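Local coordinates for O-methyltransferase (Burkholderia thailandensis, PDB 3MCZ), which is probably an S-adenosylmethionine-dependent O-methyltransferase, with a helical dimerisation domain joined to a Rossmann-like catalytic domain, at residues E268-A273 with G324-A329; L331-R336 with T342-Q347; I184-G189 with K236-A241. All coordinates share one frame; numbering follows the deposited sequence.

Interaction 1: E268-A273 with G324-A329; sequences EVIGHA and GVVRDA
Ile-270 and Val-326 mark the point where these two helical segments come nearest, their CA atoms 6.7 Å apart, and the contact between them is small, burying 178 Å² with both sides summed. No hydrogen bond joins the segments; everything that crosses the interface is hydrocarbon. Ile-270 is the hub. Val-325 pushes its CG1 branch against the flank of the isoleucine, 3.6 Å from Ile-270 CG2, with Ile-270 CB and CD1 also close to this methyl, so that one methyl is met by three carbons of the longer side chain. The two side chains lie roughly perpendicular to each other. CG1 of Val-325 can reach across because it stands opposite the backbone N (chi1 179°), while CG2 of the same residue turns to the other side of CB. Both segments belong to helices, 263-275 and 319-328, that cover one face of the central sheet in the Rossmann-like methyltransferase domain. Beta-branched residues suit this seam, since a methyl set directly on CB can meet the neighbouring helix without a long, flexible chain. Ile-270 CG2 serves twice, for its other neighbour is Val-326 CG2 at 3.8 Å. Val-326 does not aim its CB straight at the first helix, and it also packs on Ile-285. Toward the C-terminal ends the packing thins. Gly-271 offers only backbone opposite Ala-329, and Ala-329 CB stays 4.8 Å from Gly-271 CA. On the side of helix 263-275 turned to the sheet, Val-269 and Ala-273 rest on Leu-254.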
ATOM      1  N   GLU A 268       0.025 -35.498   4.304  1.00 16.44           N
ATOM      2  CA  GLU A 268      -1.097 -36.416   4.371  1.00 17.14           C
ATOM      3  C   GLU A 268      -2.094 -36.254   3.234  1.00 15.80           C
ATOM      4  O   GLU A 268      -2.599 -37.255   2.726  1.00 15.79           O
ATOM      5  CB  GLU A 268      -1.820 -36.269   5.708  1.00 17.83           C
ATOM      6  CG  GLU A 268      -0.958 -36.817   6.839  1.00 23.35           C
ATOM      7  CD  GLU A 268      -1.428 -36.420   8.219  1.00 28.18           C
ATOM      8  OE1 GLU A 268      -2.189 -35.429   8.365  1.00 32.57           O
ATOM      9  OE2 GLU A 268      -0.977 -37.094   9.171  1.00 35.01           O
ATOM     10  N   VAL A 269      -2.368 -35.012   2.845  1.00 15.15           N
ATOM     11  CA  VAL A 269      -3.314 -34.710   1.762  1.00 15.23           C
ATOM     12  C   VAL A 269      -2.777 -35.225   0.438  1.00 14.38           C
ATOM     13  O   VAL A 269      -3.515 -35.770  -0.349  1.00 14.55           O
ATOM     14  CB  VAL A 269      -3.573 -33.226   1.654  1.00 16.04           C
ATOM     15  CG1 VAL A 269      -4.343 -32.869   0.332  1.00 17.43           C
ATOM     16  CG2 VAL A 269      -4.385 -32.772   2.883  1.00 15.91           C
ATOM     17  N   ILE A 270      -1.493 -35.021   0.204  1.00 13.40           N
ATOM     18  CA  ILE A 270      -0.845 -35.475  -1.027  1.00 13.47           C
ATOM     19  C   ILE A 270      -0.914 -36.994  -1.096  1.00 14.21           C
ATOM     20  O   ILE A 270      -1.265 -37.555  -2.127  1.00 15.25           O
ATOM     21  CB  ILE A 270       0.605 -34.988  -1.122  1.00 11.93           C
ATOM     22  CG1 ILE A 270       0.639 -33.477  -1.316  1.00 13.58           C
ATOM     23  CG2 ILE A 270       1.326 -35.668  -2.290  1.00 13.36           C
ATOM     24  CD1 ILE A 270       2.000 -32.857  -1.060  1.00 15.31           C
ATOM     25  N   GLY A 271      -0.597 -37.674   0.005  1.00 14.69           N
ATOM     26  CA  GLY A 271      -0.734 -39.118   0.040  1.00 15.67           C
ATOM     27  C   GLY A 271      -2.128 -39.669  -0.247  1.00 16.33           C
ATOM     28  O   GLY A 271      -2.289 -40.638  -0.993  1.00 15.63           O
ATOM     29  N   HIS A 272      -3.131 -39.059   0.363  1.00 16.35           N
ATOM     30  CA  HIS A 272      -4.503 -39.473   0.154  1.00 17.04           C
ATOM     31  C   HIS A 272      -4.891 -39.245  -1.310  1.00 15.92           C
ATOM     32  O   HIS A 272      -5.553 -40.093  -1.927  1.00 16.66           O
ATOM     33  CB  HIS A 272      -5.432 -38.655   1.031  1.00 16.08           C
ATOM     34  CG  HIS A 272      -5.267 -38.907   2.498  1.00 20.16           C
ATOM     35  ND1 HIS A 272      -5.579 -37.961   3.451  1.00 25.06           N
ATOM     36  CD2 HIS A 272      -4.818 -39.987   3.171  1.00 22.22           C
ATOM     37  CE1 HIS A 272      -5.324 -38.449   4.653  1.00 25.03           C
ATOM     38  NE2 HIS A 272      -4.844 -39.670   4.507  1.00 27.06           N
ATOM     39  N   ALA A 273      -4.495 -38.096  -1.834  1.00 14.75           N
ATOM     40  CA  ALA A 273      -4.787 -37.725  -3.212  1.00 14.43           C
ATOM     41  C   ALA A 273      -4.193 -38.729  -4.171  1.00 14.52           C
ATOM     42  O   ALA A 273      -4.860 -39.189  -5.112  1.00 14.68           O
ATOM     43  CB  ALA A 273      -4.254 -36.325  -3.543  1.00 12.92           C
ATOM     44  N   GLY A 324       8.930 -34.130  -3.974  1.00 14.10           N
ATOM     45  CA  GLY A 324       9.466 -35.293  -3.249  1.00 14.18           C
ATOM     46  C   GLY A 324       8.367 -36.084  -2.559  1.00 14.00           C
ATOM     47  O   GLY A 324       8.409 -37.315  -2.558  1.00 14.69           O
ATOM     48  N   VAL A 325       7.354 -35.395  -2.026  1.00 13.93           N
ATOM     49  CA  VAL A 325       6.224 -36.097  -1.402  1.00 14.16           C
ATOM     50  C   VAL A 325       5.441 -36.951  -2.420  1.00 15.08           C
ATOM     51  O   VAL A 325       5.093 -38.113  -2.172  1.00 15.04           O
ATOM     52  CB  VAL A 325       5.279 -35.148  -0.669  1.00 14.36           C
ATOM     53  CG1 VAL A 325       4.127 -35.963  -0.076  1.00 13.67           C
ATOM     54  CG2 VAL A 325       6.031 -34.367   0.439  1.00 15.12           C
ATOM     55  N   VAL A 326       5.234 -36.399  -3.609  1.00 14.88           N
ATOM     56  CA  VAL A 326       4.576 -37.136  -4.689  1.00 14.49           C
ATOM     57  C   VAL A 326       5.386 -38.382  -5.087  1.00 16.31           C
ATOM     58  O   VAL A 326       4.810 -39.479  -5.251  1.00 15.11           O
ATOM     59  CB  VAL A 326       4.300 -36.188  -5.903  1.00 14.41           C
ATOM     60  CG1 VAL A 326       3.657 -36.943  -7.087  1.00 11.37           C
ATOM     61  CG2 VAL A 326       3.403 -35.027  -5.465  1.00 16.30           C
ATOM     62  N   ARG A 327       6.704 -38.225  -5.216  1.00 17.67           N
ATOM     63  CA  ARG A 327       7.582 -39.385  -5.455  1.00 19.51           C
ATOM     64  C   ARG A 327       7.499 -40.414  -4.333  1.00 19.82           C
ATOM     65  O   ARG A 327       7.368 -41.595  -4.606  1.00 19.04           O
ATOM     66  CB  ARG A 327       9.043 -38.972  -5.635  1.00 20.31           C
ATOM     67  CG  ARG A 327       9.270 -38.260  -6.891  1.00 21.78           C
ATOM     68  CD  ARG A 327      10.767 -38.140  -7.240  1.00 25.83           C
ATOM     69  NE  ARG A 327      10.873 -37.088  -8.250  1.00 27.04           N
ATOM     70  CZ  ARG A 327      11.081 -35.801  -7.997  1.00 29.81           C
ATOM     71  NH1 ARG A 327      11.331 -35.369  -6.765  1.00 28.42           N
ATOM     72  NH2 ARG A 327      11.084 -34.952  -9.013  1.00 33.42           N
ATOM     73  N   ASP A 328       7.501 -39.946  -3.083  1.00 21.06           N
ATOM     74  CA  ASP A 328       7.380 -40.833  -1.918  1.00 21.30           C
ATOM     75  C   ASP A 328       6.086 -41.634  -1.993  1.00 21.31           C
ATOM     76  O   ASP A 328       6.048 -42.748  -1.499  1.00 21.62           O
ATOM     77  CB  ASP A 328       7.427 -40.081  -0.567  1.00 21.59           C
ATOM     78  CG  ASP A 328       8.808 -39.511  -0.227  1.00 25.03           C
ATOM     79  OD1 ASP A 328       9.825 -39.887  -0.852  1.00 25.89           O
ATOM     80  OD2 ASP A 328       8.862 -38.628   0.660  1.00 28.37           O
ATOM     81  N   ALA A 329       5.050 -41.081  -2.624  1.00 20.61           N
ATOM     82  CA  ALA A 329       3.769 -41.779  -2.802  1.00 21.13           C
ATOM     83  C   ALA A 329       3.797 -42.786  -3.933  1.00 20.47           C
ATOM     84  O   ALA A 329       2.807 -43.453  -4.186  1.00 22.30           O
ATOM     85  CB  ALA A 329       2.599 -40.770  -2.976  1.00 19.88           C
TER

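Interaction 2: L331-R336 with T342-Q347; sequences LAVGER and TLLIGQ
The beta hairpin that closes one edge of the methyltransferase sheet is formed here: Val-333 and Gly-346, like Glu-335 and Leu-344, are non-hydrogen-bonded antiparallel pairs, and strand 342-347 is the reversed strand of the 3-2-1-4-5-7-6 order found in class I methyltransferases. The strand axes run 4.5 Å apart at 154°. Alternating with those pairs, Ala-332 with Gln-347, Gly-334 with Ile-345 and Arg-336 with Leu-343 each exchange two backbone hydrogen bonds. Five of the six are nearly straight; the bond from Arg-336 N to Leu-343 O, 2.9 Å long, bends to 138° at the hydrogen.

Val-333 and Leu-344 share the face covered by helix 319-328, and the branched ends meet at Val-333 CG1 and Leu-344 CD2, 4.1 Å apart. That leucine methyl also lies against Glu-335 CB, and the carboxylate's OE1 passes close to it. Leu-331 drapes over Gly-346, placing CD1 3.7 Å from Gly-346 O; a glycine suits this place because there is no CB to obstruct the leucine. On the opposite face Leu-343 and Ile-345 pack on Leu-284. There Gly-334 also lacks a side chain, and Gln-347, with CG beside its backbone N (chi1 -48°), extends alongside that bare backbone. Gln-347 NE2 thereby makes a weak hydrogen bond of 3.4 Å to Ile-345 O, the same oxygen that accepts from Gly-334 N at 2.8 Å.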
ATOM      1  N   LEU A 331       4.607 -42.103  -7.281  1.00 18.91           N
ATOM      2  CA  LEU A 331       4.245 -41.582  -8.599  1.00 18.63           C
ATOM      3  C   LEU A 331       5.477 -40.975  -9.269  1.00 18.38           C
ATOM      4  O   LEU A 331       6.368 -40.483  -8.591  1.00 18.44           O
ATOM      5  CB  LEU A 331       3.138 -40.526  -8.507  1.00 18.20           C
ATOM      6  CG  LEU A 331       1.828 -40.906  -7.815  1.00 18.80           C
ATOM      7  CD1 LEU A 331       0.833 -39.723  -7.846  1.00 17.21           C
ATOM      8  CD2 LEU A 331       1.210 -42.133  -8.448  1.00 19.07           C
ATOM      9  N   ALA A 332       5.551 -41.061 -10.590  1.00 18.17           N
ATOM     10  CA  ALA A 332       6.667 -40.463 -11.345  1.00 18.19           C
ATOM     11  C   ALA A 332       6.282 -39.021 -11.582  1.00 18.51           C
ATOM     12  O   ALA A 332       5.148 -38.768 -12.016  1.00 20.22           O
ATOM     13  CB  ALA A 332       6.846 -41.184 -12.693  1.00 18.52           C
ATOM     14  N   VAL A 333       7.172 -38.066 -11.318  1.00 17.37           N
ATOM     15  CA  VAL A 333       6.785 -36.652 -11.342  1.00 17.23           C
ATOM     16  C   VAL A 333       7.288 -35.975 -12.597  1.00 17.63           C
ATOM     17  O   VAL A 333       8.464 -36.082 -12.922  1.00 17.26           O
ATOM     18  CB  VAL A 333       7.330 -35.912 -10.109  1.00 17.58           C
ATOM     19  CG1 VAL A 333       7.030 -34.377 -10.187  1.00 17.21           C
ATOM     20  CG2 VAL A 333       6.736 -36.543  -8.898  1.00 19.49           C
ATOM     21  N   GLY A 334       6.380 -35.341 -13.326  1.00 16.89           N
ATOM     22  CA  GLY A 334       6.710 -34.382 -14.377  1.00 17.29           C
ATOM     23  C   GLY A 334       6.316 -32.983 -13.924  1.00 17.43           C
ATOM     24  O   GLY A 334       5.669 -32.820 -12.917  1.00 15.86           O
ATOM     25  N   GLU A 335       6.718 -31.971 -14.668  1.00 19.85           N
ATOM     26  CA  GLU A 335       6.358 -30.600 -14.377  1.00 21.61           C
ATOM     27  C   GLU A 335       6.189 -29.693 -15.607  1.00 23.25           C
ATOM     28  O   GLU A 335       6.628 -30.013 -16.721  1.00 24.90           O
ATOM     29  CB  GLU A 335       7.386 -29.994 -13.472  1.00 21.96           C
ATOM     30  CG  GLU A 335       8.714 -29.826 -14.114  1.00 25.50           C
ATOM     31  CD  GLU A 335       9.729 -29.321 -13.119  1.00 31.02           C
ATOM     32  OE1 GLU A 335       9.560 -29.593 -11.907  1.00 35.85           O
ATOM     33  OE2 GLU A 335      10.665 -28.639 -13.536  1.00 33.75           O
ATOM     34  N   ARG A 336       5.549 -28.567 -15.346  1.00 23.57           N
ATOM     35  CA  ARG A 336       5.228 -27.563 -16.314  1.00 25.28           C
ATOM     36  C   ARG A 336       5.239 -26.218 -15.572  1.00 24.37           C
ATOM     37  O   ARG A 336       4.608 -26.084 -14.530  1.00 23.97           O
ATOM     38  CB  ARG A 336       3.840 -27.873 -16.864  1.00 25.89           C
ATOM     39  CG  ARG A 336       3.229 -26.814 -17.712  1.00 31.62           C
ATOM     40  CD  ARG A 336       3.965 -26.670 -18.999  1.00 37.18           C
ATOM     41  NE  ARG A 336       3.238 -25.812 -19.922  1.00 41.91           N
ATOM     42  CZ  ARG A 336       2.216 -26.201 -20.668  1.00 43.15           C
ATOM     43  NH1 ARG A 336       1.763 -27.460 -20.621  1.00 43.91           N
ATOM     44  NH2 ARG A 336       1.642 -25.308 -21.461  1.00 45.71           N
ATOM     45  N   THR A 342       4.108 -23.567 -10.768  1.00 13.81           N
ATOM     46  CA  THR A 342       4.538 -24.855 -11.255  1.00 13.54           C
ATOM     47  C   THR A 342       3.346 -25.816 -11.187  1.00 12.68           C
ATOM     48  O   THR A 342       2.678 -25.936 -10.152  1.00 13.30           O
ATOM     49  CB  THR A 342       5.721 -25.416 -10.410  1.00 13.78           C
ATOM     50  OG1 THR A 342       6.841 -24.508 -10.495  1.00 14.78           O
ATOM     51  CG2 THR A 342       6.180 -26.840 -10.874  1.00 15.67           C
ATOM     52  N   LEU A 343       3.140 -26.528 -12.278  1.00 12.78           N
ATOM     53  CA  LEU A 343       2.227 -27.651 -12.343  1.00 12.93           C
ATOM     54  C   LEU A 343       3.045 -28.937 -12.238  1.00 13.36           C
ATOM     55  O   LEU A 343       3.959 -29.193 -13.052  1.00 14.29           O
ATOM     56  CB  LEU A 343       1.406 -27.609 -13.635  1.00 13.26           C
ATOM     57  CG  LEU A 343       0.390 -28.752 -13.796  1.00 14.05           C
ATOM     58  CD1 LEU A 343      -0.751 -28.689 -12.736  1.00 16.31           C
ATOM     59  CD2 LEU A 343      -0.193 -28.699 -15.219  1.00 18.19           C
ATOM     60  N   LEU A 344       2.801 -29.680 -11.175  1.00 13.70           N
ATOM     61  CA  LEU A 344       3.428 -30.977 -10.969  1.00 13.73           C
ATOM     62  C   LEU A 344       2.438 -32.030 -11.402  1.00 14.18           C
ATOM     63  O   LEU A 344       1.233 -31.921 -11.107  1.00 14.02           O
ATOM     64  CB  LEU A 344       3.820 -31.190  -9.504  1.00 14.14           C
ATOM     65  CG  LEU A 344       4.863 -30.227  -8.930  1.00 15.43           C
ATOM     66  CD1 LEU A 344       4.930 -30.457  -7.351  1.00 15.14           C
ATOM     67  CD2 LEU A 344       6.215 -30.437  -9.585  1.00 15.17           C
ATOM     68  N   ILE A 345       2.939 -33.029 -12.129  1.00 13.42           N
ATOM     69  CA  ILE A 345       2.109 -34.087 -12.662  1.00 14.10           C
ATOM     70  C   ILE A 345       2.706 -35.398 -12.147  1.00 14.77           C
ATOM     71  O   ILE A 345       3.771 -35.842 -12.592  1.00 15.10           O
ATOM     72  CB  ILE A 345       2.053 -34.022 -14.224  1.00 14.50           C
ATOM     73  CG1 ILE A 345       1.572 -32.640 -14.728  1.00 17.54           C
ATOM     74  CG2 ILE A 345       1.144 -35.133 -14.840  1.00 14.82           C
ATOM     75  CD1 ILE A 345       2.703 -31.761 -15.358  1.00 21.59           C
ATOM     76  N   GLY A 346       2.015 -36.035 -11.227  1.00 14.33           N
ATOM     77  CA  GLY A 346       2.421 -37.325 -10.745  1.00 14.78           C
ATOM     78  C   GLY A 346       1.746 -38.454 -11.467  1.00 16.20           C
ATOM     79  O   GLY A 346       0.533 -38.630 -11.365  1.00 18.07           O
ATOM     80  N   GLN A 347       2.512 -39.288 -12.141  1.00 16.26           N
ATOM     81  CA  GLN A 347       1.917 -40.297 -12.996  1.00 17.61           C
ATOM     82  C   GLN A 347       2.049 -41.687 -12.362  1.00 17.54           C
ATOM     83  O   GLN A 347       3.145 -42.060 -11.931  1.00 16.59           O
ATOM     84  CB  GLN A 347       2.601 -40.203 -14.363  1.00 19.15           C
ATOM     85  CG  GLN A 347       2.674 -38.697 -14.881  1.00 21.51           C
ATOM     86  CD  GLN A 347       3.836 -38.378 -15.842  1.00 27.74           C
ATOM     87  OE1 GLN A 347       3.924 -38.937 -16.934  1.00 29.60           O
ATOM     88  NE2 GLN A 347       4.685 -37.421 -15.454  1.00 23.89           N
TER

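Interaction 3: I184-G189 with K236-A241; sequences IDLAGG and KNLLDA
Leu-238 meets Leu-186 and Ala-187 through hydrocarbon alone, a compact buried patch at one side of a loop whose Asn-237 is exposed. Leu-238 divides its fork between two partners: CD2 lies 3.9 Å from Leu-186 CD2, whereas CD1 rests 4.0 Å from Ala-187 CB and almost as near Leu-186 CB. CG stands opposite the carbonyl carbon (chi1 -62°), carrying both methyls toward the end of the strand. A leucine suits the spot because its forked end can cover two neighbouring residues at once. Ala-187 is the third residue of a type II turn from Asp-185 to Gly-188, with positive phi (64°), and its small methyl packs against Leu-238 CD1 at the partly exposed side of the patch.

Away from these methyls the loop is held by its own polar groups. Asn-237 forms an Asx turn, OD1 accepting from Leu-239 N at 3.0 Å with the donor well above the carbonyl plane. A type I turn overlaps it, closed by Asp-240 N bonding to Asn-237 O, and Lys-236 NZ reaches Asn-243 O.

The sequence Asp-Leu-Ala-Gly-Gly, spanning the end of strand 182-186 and the turn after it, matches the first, glycine-rich motif of class I methyltransferases, which in relatives lines the cofactor site. Leu-186 sits in the layer between sheet and helix, touching Val-252 and Leu-254 of strand 251-255, Trp-209 of strand 205-210 and Ala-273 of helix 263-275.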
ATOM      1  N   ILE A 184     -11.329 -36.167 -10.340  1.00 12.87           N
ATOM      2  CA  ILE A 184     -11.682 -35.691  -9.017  1.00 12.93           C
ATOM      3  C   ILE A 184     -10.915 -34.378  -8.736  1.00 13.89           C
ATOM      4  O   ILE A 184      -9.687 -34.342  -8.857  1.00 13.42           O
ATOM      5  CB  ILE A 184     -11.366 -36.776  -7.980  1.00 12.14           C
ATOM      6  CG1 ILE A 184     -12.345 -37.921  -8.109  1.00 12.46           C
ATOM      7  CG2 ILE A 184     -11.354 -36.206  -6.589  1.00 12.58           C
ATOM      8  CD1 ILE A 184     -12.081 -39.080  -7.173  1.00 13.21           C
ATOM      9  N   ASP A 185     -11.649 -33.304  -8.420  1.00 14.50           N
ATOM     10  CA  ASP A 185     -11.078 -31.968  -8.098  1.00 16.17           C
ATOM     11  C   ASP A 185     -11.168 -31.771  -6.566  1.00 16.22           C
ATOM     12  O   ASP A 185     -12.248 -31.492  -6.008  1.00 15.36           O
ATOM     13  CB  ASP A 185     -11.875 -30.877  -8.844  1.00 17.89           C
ATOM     14  CG  ASP A 185     -11.160 -29.518  -8.915  1.00 22.19           C
ATOM     15  OD1 ASP A 185      -9.945 -29.406  -8.567  1.00 24.24           O
ATOM     16  OD2 ASP A 185     -11.832 -28.539  -9.356  1.00 27.63           O
ATOM     17  N   LEU A 186     -10.040 -31.917  -5.899  1.00 15.81           N
ATOM     18  CA  LEU A 186      -9.981 -31.879  -4.453  1.00 16.52           C
ATOM     19  C   LEU A 186      -9.872 -30.413  -3.988  1.00 17.83           C
ATOM     20  O   LEU A 186      -9.010 -29.669  -4.445  1.00 18.02           O
ATOM     21  CB  LEU A 186      -8.811 -32.716  -3.932  1.00 15.73           C
ATOM     22  CG  LEU A 186      -8.828 -34.242  -4.202  1.00 16.78           C
ATOM     23  CD1 LEU A 186      -7.441 -34.837  -3.840  1.00 12.97           C
ATOM     24  CD2 LEU A 186      -9.967 -34.983  -3.486  1.00 11.57           C
ATOM     25  N   ALA A 187     -10.763 -29.987  -3.098  1.00 19.83           N
ATOM     26  CA  ALA A 187     -10.736 -28.596  -2.663  1.00 21.48           C
ATOM     27  C   ALA A 187     -11.043 -27.723  -3.875  1.00 23.42           C
ATOM     28  O   ALA A 187     -10.498 -26.615  -4.012  1.00 24.50           O
ATOM     29  CB  ALA A 187      -9.361 -28.225  -2.066  1.00 20.88           C
ATOM     30  N   GLY A 188     -11.900 -28.235  -4.758  1.00 24.70           N
ATOM     31  CA  GLY A 188     -12.096 -27.641  -6.075  1.00 25.98           C
ATOM     32  C   GLY A 188     -12.720 -26.264  -6.025  1.00 27.74           C
ATOM     33  O   GLY A 188     -12.550 -25.466  -6.959  1.00 28.87           O
ATOM     34  N   GLY A 189     -13.475 -26.002  -4.956  1.00 28.36           N
ATOM     35  CA  GLY A 189     -13.982 -24.658  -4.651  1.00 28.70           C
ATOM     36  C   GLY A 189     -14.893 -24.107  -5.707  1.00 28.96           C
ATOM     37  O   GLY A 189     -15.960 -24.682  -5.979  1.00 29.01           O
ATOM     38  N   LYS A 236     -16.456 -33.017   1.622  1.00 21.12           N
ATOM     39  CA  LYS A 236     -15.366 -33.874   2.100  1.00 21.63           C
ATOM     40  C   LYS A 236     -14.327 -33.085   2.889  1.00 21.79           C
ATOM     41  O   LYS A 236     -14.032 -31.928   2.561  1.00 22.36           O
ATOM     42  CB  LYS A 236     -14.682 -34.589   0.914  1.00 22.94           C
ATOM     43  CG  LYS A 236     -14.911 -36.134   0.829  1.00 23.44           C
ATOM     44  CD  LYS A 236     -15.927 -36.550  -0.161  1.00 25.34           C
ATOM     45  CE  LYS A 236     -15.682 -37.974  -0.717  1.00 25.04           C
ATOM     46  NZ  LYS A 236     -16.018 -39.092   0.148  1.00 21.14           N
ATOM     47  N   ASN A 237     -13.794 -33.714   3.938  1.00 20.55           N
ATOM     48  CA  ASN A 237     -12.663 -33.187   4.683  1.00 20.45           C
ATOM     49  C   ASN A 237     -11.416 -33.899   4.210  1.00 19.98           C
ATOM     50  O   ASN A 237     -11.233 -35.095   4.464  1.00 20.18           O
ATOM     51  CB  ASN A 237     -12.834 -33.409   6.193  1.00 20.47           C
ATOM     52  CG  ASN A 237     -11.703 -32.780   7.022  1.00 20.36           C
ATOM     53  OD1 ASN A 237     -10.699 -32.295   6.496  1.00 18.41           O
ATOM     54  ND2 ASN A 237     -11.881 -32.772   8.332  1.00 22.19           N
ATOM     55  N   LEU A 238     -10.550 -33.160   3.536  1.00 19.67           N
ATOM     56  CA  LEU A 238      -9.365 -33.755   2.926  1.00 19.90           C
ATOM     57  C   LEU A 238      -8.358 -34.264   3.962  1.00 20.26           C
ATOM     58  O   LEU A 238      -7.508 -35.076   3.654  1.00 19.36           O
ATOM     59  CB  LEU A 238      -8.682 -32.753   2.014  1.00 20.39           C
ATOM     60  CG  LEU A 238      -9.432 -32.200   0.798  1.00 21.18           C
ATOM     61  CD1 LEU A 238      -8.403 -31.493  -0.056  1.00 21.23           C
ATOM     62  CD2 LEU A 238     -10.159 -33.302   0.030  1.00 21.56           C
ATOM     63  N   LEU A 239      -8.474 -33.801   5.195  1.00 21.43           N
ATOM     64  CA  LEU A 239      -7.623 -34.315   6.295  1.00 22.61           C
ATOM     65  C   LEU A 239      -8.099 -35.637   6.918  1.00 23.02           C
ATOM     66  O   LEU A 239      -7.402 -36.221   7.730  1.00 23.95           O
ATOM     67  CB  LEU A 239      -7.490 -33.237   7.377  1.00 22.68           C
ATOM     68  CG  LEU A 239      -6.644 -32.057   6.907  1.00 23.39           C
ATOM     69  CD1 LEU A 239      -6.643 -30.916   7.938  1.00 24.72           C
ATOM     70  CD2 LEU A 239      -5.238 -32.580   6.649  1.00 23.09           C
ATOM     71  N   ASP A 240      -9.278 -36.117   6.539  1.00 23.44           N
ATOM     72  CA  ASP A 240      -9.822 -37.345   7.107  1.00 23.14           C
ATOM     73  C   ASP A 240      -9.599 -38.494   6.145  1.00 22.16           C
ATOM     74  O   ASP A 240     -10.214 -38.535   5.089  1.00 22.06           O
ATOM     75  CB  ASP A 240     -11.313 -37.156   7.381  1.00 24.14           C
ATOM     76  CG  ASP A 240     -11.926 -38.311   8.138  1.00 26.10           C
ATOM     77  OD1 ASP A 240     -11.224 -39.280   8.514  1.00 29.37           O
ATOM     78  OD2 ASP A 240     -13.141 -38.233   8.373  1.00 31.47           O
ATOM     79  N   ALA A 241      -8.712 -39.420   6.502  1.00 20.83           N
ATOM     80  CA  ALA A 241      -8.347 -40.498   5.594  1.00 20.90           C
ATOM     81  C   ALA A 241      -9.529 -41.320   5.153  1.00 20.68           C
ATOM     82  O   ALA A 241      -9.555 -41.819   4.031  1.00 20.63           O
ATOM     83  CB  ALA A 241      -7.298 -41.404   6.211  1.00 21.02           C
TER

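Helix 263-275 contributes to interaction 1 and touches interaction 3, the two centres being 14 Å apart: Ala-273 CB packs 3.5 Å from Leu-186 CD1, and His-272 NE2 lies 3.5 Å from Ala-241 CB. Helix 319-328 carries interaction 1 into interaction 2, 12 Å away between centres, through Val-326 CG1 and Val-333 CG2 at 3.6 Å. Interactions 2 and 3 do not touch, their nearest atoms being about 10 Å apart, but share the sheet. Interaction 3 includes the loop that, by analogy with relatives, probably borders the cofactor site, while the hairpin of interaction 2 forms the distant edge, where a glycerol, probably from the crystallisation liquor, is hydrogen-bonded to Val-333 O.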